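Local atomic coordinates of nitrite oxidoreductase subunit B (PDB entry 7B04), a protein that forms the iron-sulfur subunit of the anammox nitrite oxidoreductase complex and probably relays electrons from nitrite oxidation through its clusters toward heme b. Residues 344-358 with 378-392. Numbering follows the deposited sequence.
Sequences LFRMTQTIVYEYKIE and DTVIGFGEDGKEVVR
Glu358 and Thr379 exchange two backbone hydrogen bonds at one end of the antiparallel pairing of 354-358 with 379-383, Glu358 N to Thr379 O at 2.8 Å and Thr379 N to Glu358 O at 2.9 Å. One step inward Lys356 N gives to Ile381 O at 3.0 Å, answered by a weak return bond from Ile381 N to Lys356 O. At the inner end Phe383 N reaches Glu354 O, whereas Phe383 O accepts two N-H groups, from Tyr353 N (2.7 Å) and weakly from Glu354 N, a classic beta bulge. A second bulge sets Val390 and Val391 against Gly382: Gly382 N bonds to Val391 O, and Gly382 O takes Val390 N and, weakly, Val391 N.

The Tyr353 ring has Glu385 CG over one face in a CH-pi contact, 4.1 Å from the centroid, and Ile351 CG2 over the other. Lys356 CG, standing between its backbone N and carbonyl carbon (chi1 64°), comes to Phe383 CE2 at the ring edge.

Glu358 OE2 accepts from a water that in turn accepts from Arg392 NH1; the direct salt bridge to Arg392 NH2 is long, the oxygen well out of the guanidinium plane. Arg392 NE is closer to Glu389 OE2, at 3.0 Å. Asp378 turns its carboxylate to Arg336 and Gly360 N.

On the face carrying Val380 and Ile357, Val391 CG1 touches both Leu344 CD1 and Val352 CG2, and Val391 CG2 meets Met347 CB at 3.6 Å. Arg346 and Met347 O bond to subunit A, and the Ile351 side chain lies about 7 Å from that of Thr256, which binds [4Fe-4S] cluster #2. Strand 371-383 pairs antiparallel with 354-358, 362-368 and 389-394; helix 336-342 packs on Tyr355 and Ile357, and strand 267-272 touches Ile351.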
ATOM      1  N   LEU A 344      -9.708 -19.919  12.103  1.00 37.10           N
ATOM      2  CA  LEU A 344      -8.432 -20.615  12.051  1.00 36.89           C
ATOM      3  C   LEU A 344      -7.492 -20.039  10.999  1.00 39.38           C
ATOM      4  O   LEU A 344      -6.300 -20.362  11.010  1.00 39.71           O
ATOM      5  CB  LEU A 344      -8.666 -22.107  11.776  1.00 29.07           C
ATOM      6  CG  LEU A 344      -7.505 -23.089  11.936  1.00 31.99           C
ATOM      7  CD1 LEU A 344      -7.072 -23.172  13.389  1.00 32.01           C
ATOM      8  CD2 LEU A 344      -7.894 -24.461  11.409  1.00 25.53           C
ATOM      9  N   PHE A 345      -7.996 -19.185  10.110  1.00 38.81           N
ATOM     10  CA  PHE A 345      -7.185 -18.660   9.020  1.00 37.13           C
ATOM     11  C   PHE A 345      -6.083 -17.755   9.556  1.00 41.49           C
ATOM     12  O   PHE A 345      -6.339 -16.859  10.366  1.00 34.31           O
ATOM     13  CB  PHE A 345      -8.055 -17.882   8.031  1.00 39.98           C
ATOM     14  CG  PHE A 345      -8.929 -18.746   7.160  1.00 40.14           C
ATOM     15  CD1 PHE A 345      -9.104 -20.094   7.428  1.00 41.34           C
ATOM     16  CD2 PHE A 345      -9.581 -18.199   6.066  1.00 40.18           C
ATOM     17  CE1 PHE A 345      -9.911 -20.876   6.623  1.00 41.42           C
ATOM     18  CE2 PHE A 345     -10.387 -18.976   5.259  1.00 39.74           C
ATOM     19  CZ  PHE A 345     -10.552 -20.317   5.537  1.00 42.26           C
ATOM     20  N   ARG A 346      -4.855 -17.995   9.094  1.00 43.56           N
ATOM     21  CA  ARG A 346      -3.706 -17.135   9.382  1.00 35.51           C
ATOM     22  C   ARG A 346      -3.487 -16.949  10.882  1.00 34.42           C
ATOM     23  O   ARG A 346      -3.172 -15.853  11.351  1.00 41.97           O
ATOM     24  CB  ARG A 346      -3.846 -15.778   8.686  1.00 32.42           C
ATOM     25  CG  ARG A 346      -3.728 -15.848   7.172  1.00 35.21           C
ATOM     26  CD  ARG A 346      -2.279 -15.724   6.711  1.00 28.31           C
ATOM     27  NE  ARG A 346      -1.428 -16.800   7.215  1.00 33.61           N
ATOM     28  CZ  ARG A 346      -1.463 -18.059   6.782  1.00 41.39           C
ATOM     29  NH1 ARG A 346      -0.647 -18.962   7.309  1.00 37.80           N
ATOM     30  NH2 ARG A 346      -2.309 -18.415   5.824  1.00 39.78           N
ATOM     31  N   MET A 347      -3.651 -18.029  11.642  1.00 36.97           N
ATOM     32  CA  MET A 347      -3.290 -18.019  13.052  1.00 35.98           C
ATOM     33  C   MET A 347      -1.891 -18.564  13.297  1.00 33.98           C
ATOM     34  O   MET A 347      -1.278 -18.226  14.316  1.00 32.99           O
ATOM     35  CB  MET A 347      -4.311 -18.819  13.870  1.00 36.96           C
ATOM     36  CG  MET A 347      -5.711 -18.227  13.840  1.00 33.04           C
ATOM     37  SD  MET A 347      -5.736 -16.535  14.462  1.00 43.37           S
ATOM     38  CE  MET A 347      -7.282 -15.931  13.790  1.00 43.20           C
ATOM     39  N   THR A 348      -1.380 -19.390  12.387  1.00 40.06           N
ATOM     40  CA  THR A 348      -0.021 -19.904  12.455  1.00 34.21           C
ATOM     41  C   THR A 348       0.526 -20.007  11.039  1.00 36.54           C
ATOM     42  O   THR A 348      -0.222 -19.961  10.059  1.00 41.81           O
ATOM     43  CB  THR A 348       0.040 -21.274  13.145  1.00 34.06           C
ATOM     44  OG1 THR A 348       1.406 -21.692  13.266  1.00 34.28           O
ATOM     45  CG2 THR A 348      -0.733 -22.310  12.342  1.00 34.42           C
ATOM     46  N   GLN A 349       1.844 -20.158  10.938  1.00 36.54           N
ATOM     47  CA  GLN A 349       2.479 -20.390   9.648  1.00 37.29           C
ATOM     48  C   GLN A 349       2.656 -21.869   9.335  1.00 27.62           C
ATOM     49  O   GLN A 349       2.969 -22.210   8.190  1.00 30.33           O
ATOM     50  CB  GLN A 349       3.833 -19.675   9.573  1.00 32.61           C
ATOM     51  CG  GLN A 349       4.630 -19.674  10.858  1.00 39.20           C
ATOM     52  CD  GLN A 349       5.659 -18.562  10.895  1.00 38.54           C
ATOM     53  OE1 GLN A 349       5.808 -17.807   9.933  1.00 24.39           O
ATOM     54  NE2 GLN A 349       6.381 -18.457  12.005  1.00 42.85           N
ATOM     55  N   THR A 350       2.469 -22.746  10.316  1.00 30.13           N
ATOM     56  CA  THR A 350       2.600 -24.176  10.088  1.00 32.97           C
ATOM     57  C   THR A 350       1.312 -24.717   9.479  1.00 33.38           C
ATOM     58  O   THR A 350       0.211 -24.329   9.879  1.00 35.53           O
ATOM     59  CB  THR A 350       2.903 -24.901  11.402  1.00 30.42           C
ATOM     60  OG1 THR A 350       4.079 -24.342  12.001  1.00 32.58           O
ATOM     61  CG2 THR A 350       3.117 -26.388  11.164  1.00 28.28           C
ATOM     62  N   ILE A 351       1.454 -25.616   8.505  1.00 33.69           N
ATOM     63  CA  ILE A 351       0.283 -26.187   7.851  1.00 35.05           C
ATOM     64  C   ILE A 351      -0.461 -27.078   8.834  1.00 34.94           C
ATOM     65  O   ILE A 351       0.144 -27.891   9.546  1.00 31.16           O
ATOM     66  CB  ILE A 351       0.690 -26.966   6.592  1.00 36.65           C
ATOM     67  CG1 ILE A 351       1.324 -26.030   5.563  1.00 32.70           C
ATOM     68  CG2 ILE A 351      -0.515 -27.667   5.982  1.00 34.16           C
ATOM     69  CD1 ILE A 351       1.942 -26.748   4.384  1.00 28.99           C
ATOM     70  N   VAL A 352      -1.782 -26.929   8.874  1.00 38.40           N
ATOM     71  CA  VAL A 352      -2.652 -27.703   9.750  1.00 36.15           C
ATOM     72  C   VAL A 352      -3.392 -28.724   8.901  1.00 36.73           C
ATOM     73  O   VAL A 352      -4.056 -28.359   7.922  1.00 34.64           O
ATOM     74  CB  VAL A 352      -3.639 -26.801  10.511  1.00 29.41           C
ATOM     75  CG1 VAL A 352      -4.698 -27.648  11.176  1.00 37.88           C
ATOM     76  CG2 VAL A 352      -2.907 -25.947  11.531  1.00 33.15           C
ATOM     77  N   TYR A 353      -3.282 -29.997   9.274  1.00 37.10           N
ATOM     78  CA  TYR A 353      -3.897 -31.078   8.515  1.00 41.98           C
ATOM     79  C   TYR A 353      -5.256 -31.502   9.048  1.00 41.65           C
ATOM     80  O   TYR A 353      -6.063 -32.040   8.283  1.00 41.05           O
ATOM     81  CB  TYR A 353      -2.969 -32.296   8.485  1.00 37.15           C
ATOM     82  CG  TYR A 353      -1.696 -32.052   7.714  1.00 30.70           C
ATOM     83  CD1 TYR A 353      -1.581 -32.446   6.389  1.00 34.59           C
ATOM     84  CD2 TYR A 353      -0.616 -31.414   8.305  1.00 34.01           C
ATOM     85  CE1 TYR A 353      -0.420 -32.220   5.679  1.00 41.88           C
ATOM     86  CE2 TYR A 353       0.548 -31.182   7.603  1.00 40.87           C
ATOM     87  CZ  TYR A 353       0.639 -31.587   6.288  1.00 41.82           C
ATOM     88  OH  TYR A 353       1.793 -31.363   5.576  1.00 41.53           O
ATOM     89  N   GLU A 354      -5.530 -31.282  10.331  1.00 46.39           N
ATOM     90  CA  GLU A 354      -6.820 -31.621  10.909  1.00 46.84           C
ATOM     91  C   GLU A 354      -7.228 -30.552  11.914  1.00 43.33           C
ATOM     92  O   GLU A 354      -6.379 -29.938  12.567  1.00 36.81           O
ATOM     93  CB  GLU A 354      -6.747 -32.995  11.590  1.00 42.43           C
ATOM     94  CG  GLU A 354      -8.065 -33.712  11.747  1.00 55.01           C
ATOM     95  CD  GLU A 354      -7.905 -35.223  11.716  1.00 55.95           C
ATOM     96  OE1 GLU A 354      -6.789 -35.698  11.420  1.00 62.44           O
ATOM     97  OE2 GLU A 354      -8.892 -35.937  11.990  1.00 62.64           O
ATOM     98  N   TYR A 355      -8.538 -30.347  12.046  1.00 37.35           N
ATOM     99  CA  TYR A 355      -9.083 -29.414  13.021  1.00 35.28           C
ATOM    100  C   TYR A 355     -10.127 -30.103  13.890  1.00 41.04           C
ATOM    101  O   TYR A 355     -10.743 -31.093  13.488  1.00 43.91           O
ATOM    102  CB  TYR A 355      -9.732 -28.198  12.335  1.00 36.62           C
ATOM    103  CG  TYR A 355     -11.135 -28.475  11.823  1.00 40.18           C
ATOM    104  CD1 TYR A 355     -11.339 -29.072  10.587  1.00 43.42           C
ATOM    105  CD2 TYR A 355     -12.255 -28.147  12.582  1.00 38.01           C
ATOM    106  CE1 TYR A 355     -12.615 -29.336  10.119  1.00 42.26           C
ATOM    107  CE2 TYR A 355     -13.533 -28.409  12.123  1.00 40.64           C
ATOM    108  CZ  TYR A 355     -13.707 -29.003  10.890  1.00 40.64           C
ATOM    109  OH  TYR A 355     -14.975 -29.264  10.423  1.00 49.51           O
ATOM    110  N   LYS A 356     -10.312 -29.572  15.098  1.00 39.80           N
ATOM    111  CA  LYS A 356     -11.417 -29.974  15.962  1.00 43.61           C
ATOM    112  C   LYS A 356     -11.620 -28.889  17.015  1.00 47.63           C
ATOM    113  O   LYS A 356     -10.681 -28.174  17.379  1.00 46.14           O
ATOM    114  CB  LYS A 356     -11.248 -31.372  16.567  1.00 41.46           C
ATOM    115  CG  LYS A 356     -10.106 -31.600  17.494  1.00 45.41           C
ATOM    116  CD  LYS A 356     -10.363 -32.884  18.256  1.00 46.69           C
ATOM    117  CE  LYS A 356     -11.278 -32.615  19.430  1.00 48.83           C
ATOM    118  NZ  LYS A 356     -10.665 -31.588  20.314  1.00 46.19           N
ATOM    119  N   ILE A 357     -12.856 -28.782  17.499  1.00 45.88           N
ATOM    120  CA  ILE A 357     -13.340 -27.628  18.250  1.00 47.42           C
ATOM    121  C   ILE A 357     -13.713 -28.028  19.672  1.00 43.55           C
ATOM    122  O   ILE A 357     -14.372 -29.054  19.883  1.00 43.75           O
ATOM    123  CB  ILE A 357     -14.553 -26.998  17.541  1.00 42.24           C
ATOM    124  CG1 ILE A 357     -14.148 -26.458  16.170  1.00 45.85           C
ATOM    125  CG2 ILE A 357     -15.193 -25.918  18.400  1.00 39.62           C
ATOM    126  CD1 ILE A 357     -15.303 -26.322  15.213  1.00 41.16           C
ATOM    127  N   GLU A 358     -13.280 -27.222  20.642  1.00 37.20           N
ATOM    128  CA  GLU A 358     -13.722 -27.331  22.028  1.00 38.10           C
ATOM    129  C   GLU A 358     -14.749 -26.234  22.281  1.00 47.48           C
ATOM    130  O   GLU A 358     -14.473 -25.053  22.047  1.00 46.07           O
ATOM    131  CB  GLU A 358     -12.549 -27.184  23.000  1.00 46.06           C
ATOM    132  CG  GLU A 358     -11.565 -28.336  22.991  1.00 47.83           C
ATOM    133  CD  GLU A 358     -10.463 -28.157  24.017  1.00 58.67           C
ATOM    134  OE1 GLU A 358     -10.416 -27.086  24.661  1.00 45.11           O
ATOM    135  OE2 GLU A 358      -9.645 -29.087  24.181  1.00 62.04           O
ATOM    136  N   ASP A 378     -16.174 -20.490  20.868  1.00 42.57           N
ATOM    137  CA  ASP A 378     -15.525 -21.788  20.816  1.00 41.83           C
ATOM    138  C   ASP A 378     -14.032 -21.620  20.614  1.00 38.43           C
ATOM    139  O   ASP A 378     -13.548 -20.585  20.146  1.00 44.29           O
ATOM    140  CB  ASP A 378     -16.067 -22.663  19.693  1.00 46.56           C
ATOM    141  CG  ASP A 378     -17.582 -22.675  19.632  1.00 49.11           C
ATOM    142  OD1 ASP A 378     -18.243 -22.766  20.681  1.00 48.97           O
ATOM    143  OD2 ASP A 378     -18.109 -22.626  18.507  1.00 50.01           O
ATOM    144  N   THR A 379     -13.302 -22.653  21.001  1.00 43.79           N
ATOM    145  CA  THR A 379     -11.857 -22.721  20.832  1.00 40.70           C
ATOM    146  C   THR A 379     -11.572 -23.705  19.701  1.00 41.26           C
ATOM    147  O   THR A 379     -11.836 -24.905  19.836  1.00 46.40           O
ATOM    148  CB  THR A 379     -11.181 -23.163  22.127  1.00 39.32           C
ATOM    149  OG1 THR A 379     -11.338 -22.143  23.119  1.00 45.38           O
ATOM    150  CG2 THR A 379      -9.719 -23.429  21.895  1.00 38.33           C
ATOM    151  N   VAL A 380     -11.065 -23.194  18.581  1.00 37.61           N
ATOM    152  CA  VAL A 380     -10.727 -24.032  17.437  1.00 40.78           C
ATOM    153  C   VAL A 380      -9.266 -24.440  17.558  1.00 43.40           C
ATOM    154  O   VAL A 380      -8.414 -23.649  17.984  1.00 41.16           O
ATOM    155  CB  VAL A 380     -11.008 -23.301  16.107  1.00 34.37           C
ATOM    156  CG1 VAL A 380     -10.144 -22.056  15.969  1.00 35.44           C
ATOM    157  CG2 VAL A 380     -10.799 -24.241  14.923  1.00 43.23           C
ATOM    158  N   ILE A 381      -8.976 -25.691  17.207  1.00 43.02           N
ATOM    159  CA  ILE A 381      -7.656 -26.279  17.393  1.00 40.19           C
ATOM    160  C   ILE A 381      -7.217 -26.927  16.089  1.00 41.06           C
ATOM    161  O   ILE A 381      -8.000 -27.628  15.438  1.00 38.41           O
ATOM    162  CB  ILE A 381      -7.653 -27.314  18.538  1.00 39.72           C
ATOM    163  CG1 ILE A 381      -8.122 -26.676  19.846  1.00 44.98           C
ATOM    164  CG2 ILE A 381      -6.273 -27.913  18.715  1.00 32.85           C
ATOM    165  CD1 ILE A 381      -8.504 -27.683  20.908  1.00 45.97           C
ATOM    166  N   GLY A 382      -5.968 -26.699  15.712  1.00 35.28           N
ATOM    167  CA  GLY A 382      -5.400 -27.282  14.507  1.00 40.82           C
ATOM    168  C   GLY A 382      -4.251 -28.212  14.841  1.00 39.23           C
ATOM    169  O   GLY A 382      -3.477 -27.947  15.763  1.00 35.60           O
ATOM    170  N   PHE A 383      -4.138 -29.295  14.076  1.00 35.17           N
ATOM    171  CA  PHE A 383      -3.125 -30.313  14.307  1.00 34.37           C
ATOM    172  C   PHE A 383      -2.257 -30.498  13.070  1.00 32.98           C
ATOM    173  O   PHE A 383      -2.675 -30.228  11.941  1.00 33.86           O
ATOM    174  CB  PHE A 383      -3.760 -31.649  14.705  1.00 38.63           C
ATOM    175  CG  PHE A 383      -4.692 -31.547  15.871  1.00 42.30           C
ATOM    176  CD1 PHE A 383      -4.211 -31.599  17.169  1.00 34.63           C
ATOM    177  CD2 PHE A 383      -6.049 -31.384  15.669  1.00 38.10           C
ATOM    178  CE1 PHE A 383      -5.071 -31.500  18.244  1.00 38.80           C
ATOM    179  CE2 PHE A 383      -6.909 -31.283  16.735  1.00 40.81           C
ATOM    180  CZ  PHE A 383      -6.424 -31.343  18.026  1.00 42.71           C
ATOM    181  N   GLY A 384      -1.043 -30.983  13.302  1.00 37.40           N
ATOM    182  CA  GLY A 384      -0.063 -31.171  12.255  1.00 35.86           C
ATOM    183  C   GLY A 384      -0.169 -32.514  11.568  1.00 36.17           C
ATOM    184  O   GLY A 384      -1.187 -33.209  11.638  1.00 39.15           O
ATOM    185  N   GLU A 385       0.917 -32.877  10.880  1.00 34.83           N
ATOM    186  CA  GLU A 385       0.939 -34.112  10.102  1.00 39.16           C
ATOM    187  C   GLU A 385       0.915 -35.348  10.994  1.00 36.35           C
ATOM    188  O   GLU A 385       0.408 -36.399  10.581  1.00 30.67           O
ATOM    189  CB  GLU A 385       2.189 -34.121   9.220  1.00 43.14           C
ATOM    190  CG  GLU A 385       2.062 -34.866   7.908  1.00 45.48           C
ATOM    191  CD  GLU A 385       3.412 -35.332   7.395  1.00 57.84           C
ATOM    192  OE1 GLU A 385       4.220 -35.827   8.209  1.00 64.32           O
ATOM    193  OE2 GLU A 385       3.673 -35.190   6.182  1.00 66.38           O
ATOM    194  N   ASP A 386       1.447 -35.243  12.211  1.00 33.83           N
ATOM    195  CA  ASP A 386       1.482 -36.339  13.173  1.00 35.65           C
ATOM    196  C   ASP A 386       0.334 -36.312  14.175  1.00 43.78           C
ATOM    197  O   ASP A 386       0.300 -37.148  15.080  1.00 46.23           O
ATOM    198  CB  ASP A 386       2.817 -36.351  13.922  1.00 37.66           C
ATOM    199  CG  ASP A 386       3.236 -34.978  14.393  1.00 38.99           C
ATOM    200  OD1 ASP A 386       2.435 -34.029  14.271  1.00 41.56           O
ATOM    201  OD2 ASP A 386       4.377 -34.848  14.881  1.00 39.14           O
ATOM    202  N   GLY A 387      -0.594 -35.377  14.057  1.00 37.78           N
ATOM    203  CA  GLY A 387      -1.631 -35.276  15.056  1.00 27.14           C
ATOM    204  C   GLY A 387      -1.302 -34.358  16.211  1.00 33.52           C
ATOM    205  O   GLY A 387      -2.149 -34.187  17.096  1.00 42.65           O
ATOM    206  N   LYS A 388      -0.114 -33.783  16.186  1.00 36.13           N
ATOM    207  CA  LYS A 388       0.317 -32.883  17.275  1.00 41.04           C
ATOM    208  C   LYS A 388      -0.374 -31.533  17.105  1.00 40.92           C
ATOM    209  O   LYS A 388      -0.549 -31.101  15.985  1.00 38.12           O
ATOM    210  CB  LYS A 388       1.846 -32.834  17.330  1.00 39.55           C
ATOM    211  CG  LYS A 388       2.460 -32.076  18.497  1.00 48.13           C
ATOM    212  CD  LYS A 388       3.885 -32.496  18.817  1.00 59.89           C
ATOM    213  CE  LYS A 388       4.917 -31.380  18.892  1.00 57.15           C
ATOM    214  NZ  LYS A 388       6.188 -31.741  18.213  1.00 53.08           N
ATOM    215  N   GLU A 389      -0.761 -30.915  18.211  1.00 38.06           N
ATOM    216  CA  GLU A 389      -1.404 -29.588  18.165  1.00 35.46           C
ATOM    217  C   GLU A 389      -0.345 -28.570  17.753  1.00 35.06           C
ATOM    218  O   GLU A 389       0.733 -28.614  18.293  1.00 41.87           O
ATOM    219  CB  GLU A 389      -1.985 -29.282  19.537  1.00 30.50           C
ATOM    220  CG  GLU A 389      -2.383 -27.843  19.716  1.00 41.24           C
ATOM    221  CD  GLU A 389      -3.317 -27.597  20.872  1.00 48.07           C
ATOM    222  OE1 GLU A 389      -3.777 -28.559  21.423  1.00 63.94           O
ATOM    223  OE2 GLU A 389      -3.555 -26.456  21.212  1.00 39.15           O
ATOM    224  N   VAL A 390      -0.678 -27.680  16.833  1.00 30.03           N
ATOM    225  CA  VAL A 390       0.213 -26.643  16.330  1.00 28.65           C
ATOM    226  C   VAL A 390      -0.370 -25.252  16.475  1.00 31.76           C
ATOM    227  O   VAL A 390       0.380 -24.263  16.402  1.00 34.13           O
ATOM    228  CB  VAL A 390       0.588 -26.928  14.859  1.00 33.04           C
ATOM    229  CG1 VAL A 390       1.376 -28.232  14.761  1.00 29.56           C
ATOM    230  CG2 VAL A 390      -0.655 -27.005  14.009  1.00 35.99           C
ATOM    231  N   VAL A 391      -1.681 -25.112  16.683  1.00 35.10           N
ATOM    232  CA  VAL A 391      -2.325 -23.808  16.748  1.00 35.01           C
ATOM    233  C   VAL A 391      -3.594 -23.931  17.583  1.00 34.31           C
ATOM    234  O   VAL A 391      -4.197 -25.004  17.676  1.00 36.83           O
ATOM    235  CB  VAL A 391      -2.626 -23.265  15.330  1.00 40.06           C
ATOM    236  CG1 VAL A 391      -3.764 -24.046  14.685  1.00 37.18           C
ATOM    237  CG2 VAL A 391      -2.937 -21.779  15.377  1.00 38.59           C
ATOM    238  N   ARG A 392      -3.987 -22.821  18.205  1.00 32.41           N
ATOM    239  CA  ARG A 392      -5.234 -22.751  18.951  1.00 33.47           C
ATOM    240  C   ARG A 392      -5.617 -21.289  19.137  1.00 37.40           C
ATOM    241  O   ARG A 392      -4.754 -20.450  19.402  1.00 40.63           O
ATOM    242  CB  ARG A 392      -5.102 -23.444  20.313  1.00 36.84           C
ATOM    243  CG  ARG A 392      -6.267 -23.206  21.249  1.00 37.38           C
ATOM    244  CD  ARG A 392      -6.063 -23.895  22.584  1.00 38.04           C
ATOM    245  NE  ARG A 392      -6.053 -25.349  22.456  1.00 44.60           N
ATOM    246  CZ  ARG A 392      -6.176 -26.187  23.479  1.00 50.42           C
ATOM    247  NH1 ARG A 392      -6.326 -25.715  24.710  1.00 47.12           N
ATOM    248  NH2 ARG A 392      -6.155 -27.496  23.273  1.00 55.14           N
TER
HETATM  249  O   HOH W   1      -8.082 -27.898  26.276  1.00 26.19           O